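Cortical-lytic enzyme (Bacillus cereus, PDB 4S3J) hydrolyses partially degraded spore cortex peptidoglycan during germination as an N-acetylglucosaminidase that recognises muramic acid delta-lactam. Local coordinates at residues S187-T201 / D226-R240. Sequence-based numbering, arbitrary orientation.
Sequences SVILRDATIQNKFIT and DREAYNRFLRNVKIR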
loop_
_atom_site.group_PDB
_atom_site.type_symbol
_atom_site.label_atom_id
_atom_site.label_comp_id
_atom_site.label_asym_id
_atom_site.label_seq_id
_atom_site.Cartn_x
_atom_site.Cartn_y
_atom_site.Cartn_z
ATOM N N SER A 187 -13.796 5.509 -25.129
ATOM C CA SER A 187 -13.869 5.405 -26.583
ATOM C C SER A 187 -14.010 6.787 -27.211
ATOM O O SER A 187 -13.406 7.067 -28.252
ATOM C CB SER A 187 -15.013 4.491 -27.011
ATOM O OG SER A 187 -14.667 3.132 -26.755
ATOM N N VAL A 188 -14.804 7.657 -26.594
ATOM C CA VAL A 188 -14.926 9.015 -27.115
ATOM C C VAL A 188 -13.586 9.737 -27.036
ATOM O O VAL A 188 -13.094 10.244 -28.034
ATOM C CB VAL A 188 -16.009 9.835 -26.363
ATOM C CG1 VAL A 188 -16.026 11.264 -26.867
ATOM C CG2 VAL A 188 -17.380 9.204 -26.552
ATOM N N ILE A 189 -13.004 9.779 -25.843
ATOM C CA ILE A 189 -11.762 10.519 -25.607
ATOM C C ILE A 189 -10.575 9.968 -26.388
ATOM O O ILE A 189 -9.741 10.735 -26.872
ATOM C CB ILE A 189 -11.428 10.557 -24.107
ATOM C CG1 ILE A 189 -12.464 11.444 -23.409
ATOM C CG2 ILE A 189 -10.026 11.117 -23.865
ATOM C CD1 ILE A 189 -12.356 11.450 -21.905
ATOM N N LEU A 190 -10.495 8.648 -26.516
ATOM C CA LEU A 190 -9.347 8.043 -27.193
ATOM C C LEU A 190 -9.484 8.047 -28.722
ATOM O O LEU A 190 -8.493 7.814 -29.426
ATOM C CB LEU A 190 -9.134 6.614 -26.689
ATOM C CG LEU A 190 -8.777 6.491 -25.204
ATOM C CD1 LEU A 190 -8.648 5.026 -24.830
ATOM C CD2 LEU A 190 -7.493 7.253 -24.848
ATOM N N ARG A 191 -10.684 8.314 -29.243
ATOM C CA ARG A 191 -10.893 8.231 -30.690
ATOM C C ARG A 191 -11.181 9.552 -31.391
ATOM O O ARG A 191 -11.007 9.635 -32.604
ATOM C CB ARG A 191 -12.030 7.261 -31.020
ATOM C CG ARG A 191 -11.743 5.835 -30.590
ATOM C CD ARG A 191 -12.862 4.869 -31.001
ATOM N NE ARG A 191 -12.508 3.517 -30.589
ATOM C CZ ARG A 191 -12.961 2.400 -31.143
ATOM N NH1 ARG A 191 -13.766 2.437 -32.199
ATOM N NH2 ARG A 191 -12.537 1.234 -30.682
ATOM N N ASP A 192 -11.597 10.580 -30.661
ATOM C CA ASP A 192 -11.912 11.860 -31.291
ATOM C C ASP A 192 -10.808 12.877 -31.035
ATOM O O ASP A 192 -10.582 13.286 -29.897
ATOM C CB ASP A 192 -13.250 12.402 -30.797
ATOM C CG ASP A 192 -13.685 13.602 -31.578
ATOM O OD1 ASP A 192 -14.319 13.415 -32.633
ATOM O OD2 ASP A 192 -13.343 14.725 -31.169
ATOM N N ALA A 193 -10.120 13.291 -32.096
ATOM C CA ALA A 193 -8.937 14.115 -31.934
ATOM C C ALA A 193 -9.266 15.494 -31.361
ATOM O O ALA A 193 -8.503 16.034 -30.554
ATOM C CB ALA A 193 -8.211 14.254 -33.267
ATOM N N THR A 194 -10.391 16.064 -31.778
ATOM C CA THR A 194 -10.777 17.394 -31.310
ATOM C C THR A 194 -11.041 17.410 -29.801
ATOM O O THR A 194 -10.544 18.288 -29.088
ATOM C CB THR A 194 -12.008 17.894 -32.051
ATOM O OG1 THR A 194 -11.696 17.975 -33.448
ATOM C CG2 THR A 194 -12.436 19.267 -31.538
ATOM N N ILE A 195 -11.821 16.448 -29.320
ATOM C CA ILE A 195 -12.095 16.334 -27.887
ATOM C C ILE A 195 -10.818 16.017 -27.117
ATOM O O ILE A 195 -10.566 16.616 -26.077
ATOM C CB ILE A 195 -13.152 15.254 -27.618
ATOM C CG1 ILE A 195 -14.507 15.711 -28.167
ATOM C CG2 ILE A 195 -13.269 14.941 -26.127
ATOM C CD1 ILE A 195 -15.554 14.647 -28.184
ATOM N N GLN A 196 -10.001 15.106 -27.637
ATOM C CA GLN A 196 -8.775 14.719 -26.936
ATOM C C GLN A 196 -7.832 15.918 -26.810
ATOM O O GLN A 196 -7.175 16.093 -25.797
ATOM C CB GLN A 196 -8.080 13.552 -27.645
ATOM C CG GLN A 196 -6.872 13.034 -26.900
ATOM C CD GLN A 196 -6.205 11.868 -27.601
ATOM O OE1 GLN A 196 -5.036 11.948 -27.979
ATOM N NE2 GLN A 196 -6.927 10.770 -27.743
ATOM N N ASN A 197 -7.770 16.759 -27.843
ATOM C CA ASN A 197 -6.887 17.919 -27.787
ATOM C C ASN A 197 -7.334 18.905 -26.709
ATOM O O ASN A 197 -6.516 19.429 -25.946
ATOM C CB ASN A 197 -6.849 18.617 -29.152
ATOM C CG ASN A 197 -5.996 19.865 -29.143
ATOM O OD1 ASN A 197 -4.795 19.804 -28.894
ATOM N ND2 ASN A 197 -6.620 21.013 -29.396
ATOM N N LYS A 198 -8.643 19.115 -26.626
ATOM C CA LYS A 198 -9.233 19.969 -25.598
ATOM C C LYS A 198 -9.000 19.381 -24.212
ATOM O O LYS A 198 -8.685 20.093 -23.263
ATOM C CB LYS A 198 -10.735 20.128 -25.832
ATOM C CG LYS A 198 -11.457 20.951 -24.766
ATOM C CD LYS A 198 -12.912 21.235 -25.146
ATOM C CE LYS A 198 -13.671 21.872 -23.980
ATOM N NZ LYS A 198 -15.160 21.738 -24.105
ATOM N N PHE A 199 -9.154 18.068 -24.126
ATOM C CA PHE A 199 -8.951 17.320 -22.881
ATOM C C PHE A 199 -7.542 17.528 -22.346
ATOM O O PHE A 199 -7.359 17.870 -21.164
ATOM C CB PHE A 199 -9.244 15.831 -23.143
ATOM C CG PHE A 199 -9.266 14.948 -21.906
ATOM C CD1 PHE A 199 -10.039 15.282 -20.802
ATOM C CD2 PHE A 199 -8.578 13.758 -21.897
ATOM C CE1 PHE A 199 -10.084 14.460 -19.690
ATOM C CE2 PHE A 199 -8.617 12.923 -20.783
ATOM C CZ PHE A 199 -9.393 13.280 -19.687
ATOM N N ILE A 200 -6.544 17.322 -23.196
ATOM C CA ILE A 200 -5.156 17.452 -22.753
ATOM C C ILE A 200 -4.879 18.900 -22.348
ATOM O O ILE A 200 -4.203 19.159 -21.365
ATOM C CB ILE A 200 -4.165 16.994 -23.848
ATOM C CG1 ILE A 200 -4.356 15.504 -24.116
ATOM C CG2 ILE A 200 -2.727 17.283 -23.436
ATOM C CD1 ILE A 200 -3.568 14.965 -25.270
ATOM N N THR A 201 -5.417 19.850 -23.103
ATOM C CA THR A 201 -5.271 21.254 -22.745
ATOM C C THR A 201 -5.840 21.533 -21.354
ATOM O O THR A 201 -5.193 22.195 -20.540
ATOM C CB THR A 201 -5.967 22.157 -23.792
ATOM O OG1 THR A 201 -5.258 22.055 -25.031
ATOM C CG2 THR A 201 -5.969 23.606 -23.361
ATOM N N ASP A 226 -9.456 -0.442 -27.875
ATOM C CA ASP A 226 -8.829 0.846 -27.600
ATOM C C ASP A 226 -7.425 0.721 -27.004
ATOM O O ASP A 226 -6.862 1.718 -26.555
ATOM C CB ASP A 226 -9.716 1.657 -26.648
ATOM C CG ASP A 226 -10.943 2.222 -27.342
ATOM O OD1 ASP A 226 -10.874 2.412 -28.575
ATOM O OD2 ASP A 226 -11.958 2.479 -26.645
ATOM N N ARG A 227 -6.867 -0.487 -26.997
ATOM C CA ARG A 227 -5.516 -0.702 -26.450
ATOM C C ARG A 227 -4.509 0.269 -27.066
ATOM O O ARG A 227 -3.856 1.047 -26.362
ATOM C CB ARG A 227 -5.061 -2.151 -26.685
ATOM C CG ARG A 227 -3.669 -2.468 -26.147
ATOM C CD ARG A 227 -3.267 -3.922 -26.422
ATOM N NE ARG A 227 -3.346 -4.222 -27.843
ATOM C CZ ARG A 227 -2.422 -3.887 -28.733
ATOM N NH1 ARG A 227 -1.335 -3.233 -28.354
ATOM N NH2 ARG A 227 -2.605 -4.190 -30.014
ATOM N N GLU A 228 -4.400 0.255 -28.391
ATOM C CA GLU A 228 -3.409 1.101 -29.041
ATOM C C GLU A 228 -3.802 2.582 -29.006
ATOM O O GLU A 228 -2.920 3.439 -28.928
ATOM C CB GLU A 228 -3.170 0.635 -30.479
ATOM C CG GLU A 228 -2.159 1.478 -31.229
ATOM C CD GLU A 228 -0.812 1.580 -30.520
ATOM O OE1 GLU A 228 -0.406 0.623 -29.812
ATOM O OE2 GLU A 228 -0.169 2.642 -30.671
ATOM N N ALA A 229 -5.108 2.888 -29.042
ATOM C CA ALA A 229 -5.572 4.273 -28.906
ATOM C C ALA A 229 -5.206 4.845 -27.523
ATOM O O ALA A 229 -4.911 6.034 -27.388
ATOM C CB ALA A 229 -7.088 4.368 -29.157
ATOM N N TYR A 230 -5.230 4.006 -26.493
ATOM C CA TYR A 230 -4.809 4.431 -25.161
ATOM C C TYR A 230 -3.294 4.701 -25.170
ATOM O O TYR A 230 -2.831 5.718 -24.651
ATOM C CB TYR A 230 -5.164 3.364 -24.111
ATOM C CG TYR A 230 -5.001 3.767 -22.652
ATOM C CD1 TYR A 230 -4.789 5.092 -22.272
ATOM C CD2 TYR A 230 -5.056 2.813 -21.654
ATOM C CE1 TYR A 230 -4.644 5.446 -20.932
ATOM C CE2 TYR A 230 -4.903 3.160 -20.301
ATOM C CZ TYR A 230 -4.705 4.480 -19.957
ATOM O OH TYR A 230 -4.558 4.843 -18.640
ATOM N N ASN A 231 -2.528 3.791 -25.761
ATOM C CA ASN A 231 -1.087 4.016 -25.919
ATOM C C ASN A 231 -0.801 5.331 -26.633
ATOM O O ASN A 231 0.041 6.109 -26.192
ATOM C CB ASN A 231 -0.413 2.863 -26.674
ATOM C CG ASN A 231 -0.479 1.559 -25.930
ATOM O OD1 ASN A 231 -0.610 1.538 -24.704
ATOM N ND2 ASN A 231 -0.375 0.450 -26.661
ATOM N N ARG A 232 -1.520 5.605 -27.724
ATOM C CA ARG A 232 -1.317 6.855 -28.458
ATOM C C ARG A 232 -1.690 8.064 -27.624
ATOM O O ARG A 232 -1.016 9.087 -27.676
ATOM C CB ARG A 232 -2.122 6.890 -29.759
ATOM C CG ARG A 232 -1.705 5.915 -30.823
ATOM C CD ARG A 232 -2.282 6.348 -32.157
ATOM N NE ARG A 232 -3.746 6.322 -32.139
ATOM C CZ ARG A 232 -4.484 5.256 -32.436
ATOM N NH1 ARG A 232 -3.897 4.119 -32.795
ATOM N NH2 ARG A 232 -5.812 5.328 -32.386
ATOM N N PHE A 233 -2.785 7.970 -26.871
ATOM C CA PHE A 233 -3.148 9.060 -25.983
ATOM C C PHE A 233 -2.024 9.333 -24.982
ATOM O O PHE A 233 -1.654 10.483 -24.759
ATOM C CB PHE A 233 -4.457 8.744 -25.246
ATOM C CG PHE A 233 -4.769 9.697 -24.132
ATOM C CD1 PHE A 233 -5.104 11.012 -24.399
ATOM C CD2 PHE A 233 -4.748 9.270 -22.808
ATOM C CE1 PHE A 233 -5.403 11.891 -23.375
ATOM C CE2 PHE A 233 -5.053 10.148 -21.779
ATOM C CZ PHE A 233 -5.378 11.455 -22.063
ATOM N N LEU A 234 -1.476 8.284 -24.381
ATOM C CA LEU A 234 -0.422 8.478 -23.396
ATOM C C LEU A 234 0.804 9.113 -24.048
ATOM O O LEU A 234 1.404 10.018 -23.458
ATOM C CB LEU A 234 -0.066 7.156 -22.719
ATOM C CG LEU A 234 -1.166 6.588 -21.805
ATOM C CD1 LEU A 234 -0.766 5.189 -21.412
ATOM C CD2 LEU A 234 -1.410 7.460 -20.565
ATOM N N ARG A 235 1.134 8.718 -25.284
ATOM C CA ARG A 235 2.243 9.359 -25.971
ATOM C C ARG A 235 1.925 10.826 -26.206
ATOM O O ARG A 235 2.781 11.678 -26.036
ATOM C CB ARG A 235 2.572 8.682 -27.315
ATOM C CG ARG A 235 2.928 7.211 -27.218
ATOM C CD ARG A 235 3.294 6.577 -28.561
ATOM N NE ARG A 235 3.485 5.137 -28.390
ATOM C CZ ARG A 235 2.655 4.193 -28.828
ATOM N NH1 ARG A 235 1.568 4.508 -29.528
ATOM N NH2 ARG A 235 2.925 2.915 -28.579
ATOM N N ASN A 236 0.684 11.130 -26.590
ATOM C CA ASN A 236 0.320 12.519 -26.858
ATOM C C ASN A 236 0.440 13.394 -25.614
ATOM O O ASN A 236 0.908 14.525 -25.691
ATOM C CB ASN A 236 -1.100 12.614 -27.405
ATOM C CG ASN A 236 -1.222 12.082 -28.829
ATOM O OD1 ASN A 236 -0.226 11.925 -29.545
ATOM N ND2 ASN A 236 -2.453 11.787 -29.240
ATOM N N VAL A 237 0.013 12.876 -24.464
ATOM C CA VAL A 237 0.150 13.625 -23.219
ATOM C C VAL A 237 1.623 13.791 -22.846
ATOM O O VAL A 237 2.056 14.891 -22.507
ATOM C CB VAL A 237 -0.589 12.936 -22.045
ATOM C CG1 VAL A 237 -0.333 13.690 -20.745
ATOM C CG2 VAL A 237 -2.091 12.860 -22.327
ATOM N N LYS A 238 2.373 12.693 -22.902
ATOM C CA LYS A 238 3.792 12.700 -22.522
ATOM C C LYS A 238 4.555 13.749 -23.321
ATOM O O LYS A 238 5.357 14.509 -22.768
ATOM C CB LYS A 238 4.414 11.321 -22.741
ATOM C CG LYS A 238 5.893 11.257 -22.366
ATOM C CD LYS A 238 6.112 11.541 -20.915
ATOM C CE LYS A 238 7.571 11.416 -20.566
ATOM N NZ LYS A 238 7.808 11.999 -19.230
ATOM N N ILE A 239 4.294 13.809 -24.616
ATOM C CA ILE A 239 5.033 14.747 -25.444
ATOM C C ILE A 239 4.702 16.188 -25.065
ATOM O O ILE A 239 5.577 17.034 -25.108
ATOM C CB ILE A 239 4.742 14.515 -26.944
ATOM C CG1 ILE A 239 5.324 13.170 -27.393
ATOM C CG2 ILE A 239 5.308 15.648 -27.796
ATOM C CD1 ILE A 239 4.756 12.667 -28.723
ATOM N N ARG A 240 3.480 16.452 -24.598
ATOM C CA ARG A 240 3.097 17.826 -24.288
ATOM C C ARG A 240 3.305 18.265 -22.854
ATOM O O ARG A 240 3.137 19.445 -22.562
ATOM C CB ARG A 240 1.615 18.047 -24.625
ATOM C CG ARG A 240 1.326 18.130 -26.120
ATOM C CD ARG A 240 -0.168 18.247 -26.417
ATOM N NE ARG A 240 -0.755 19.475 -25.879
ATOM C CZ ARG A 240 -2.044 19.800 -25.985
ATOM N NH1 ARG A 240 -2.886 18.999 -26.631
ATOM N NH2 ARG A 240 -2.494 20.933 -25.454
HETATM O O HOH W 1 -5.802 8.002 -28.893
#
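D226 OD1 takes two N-H groups of R191 in a side-on salt bridge, at 2.8 Å from R191 NE. Both bonds lie in the guanidinium plane, and the carboxylate is turned 80° against it. NE meets the syn lone pair, while NH2 comes from above the carboxylate plane. S187 OG stands 2.8 Å from D226 OD2. L190 packs onto helix 227-240, its CD2 3.4 Å from F233 CB and its CD1 against Y230 CB. Helices 183-191 and 193-210 here meet helix 227-240 on the outside of the TIM barrel of a family 18 glycosyl hydrolase. F233 fits as a knob among L190, Q196, F199 and I200, and its ring meets F217 of strand 214-218 edge-to-face. The Q196 chain is extended and carries its amide to the edge of the F233 ring. Q196 OE1 accepts from N236 ND2 at 2.9 Å, nearly along the C=O axis, and Q196 NE2 donates to I189 O at an almost straight 177°. These two bonds fix the amide's rotation. A water links L190 O, A229 O and Q196 NE2. I200 sits among F233, N236, V237 and R240, its CG2 over one face of the R240 guanidinium. R240 NH2 donates to T201 OG1 at 3.0 Å.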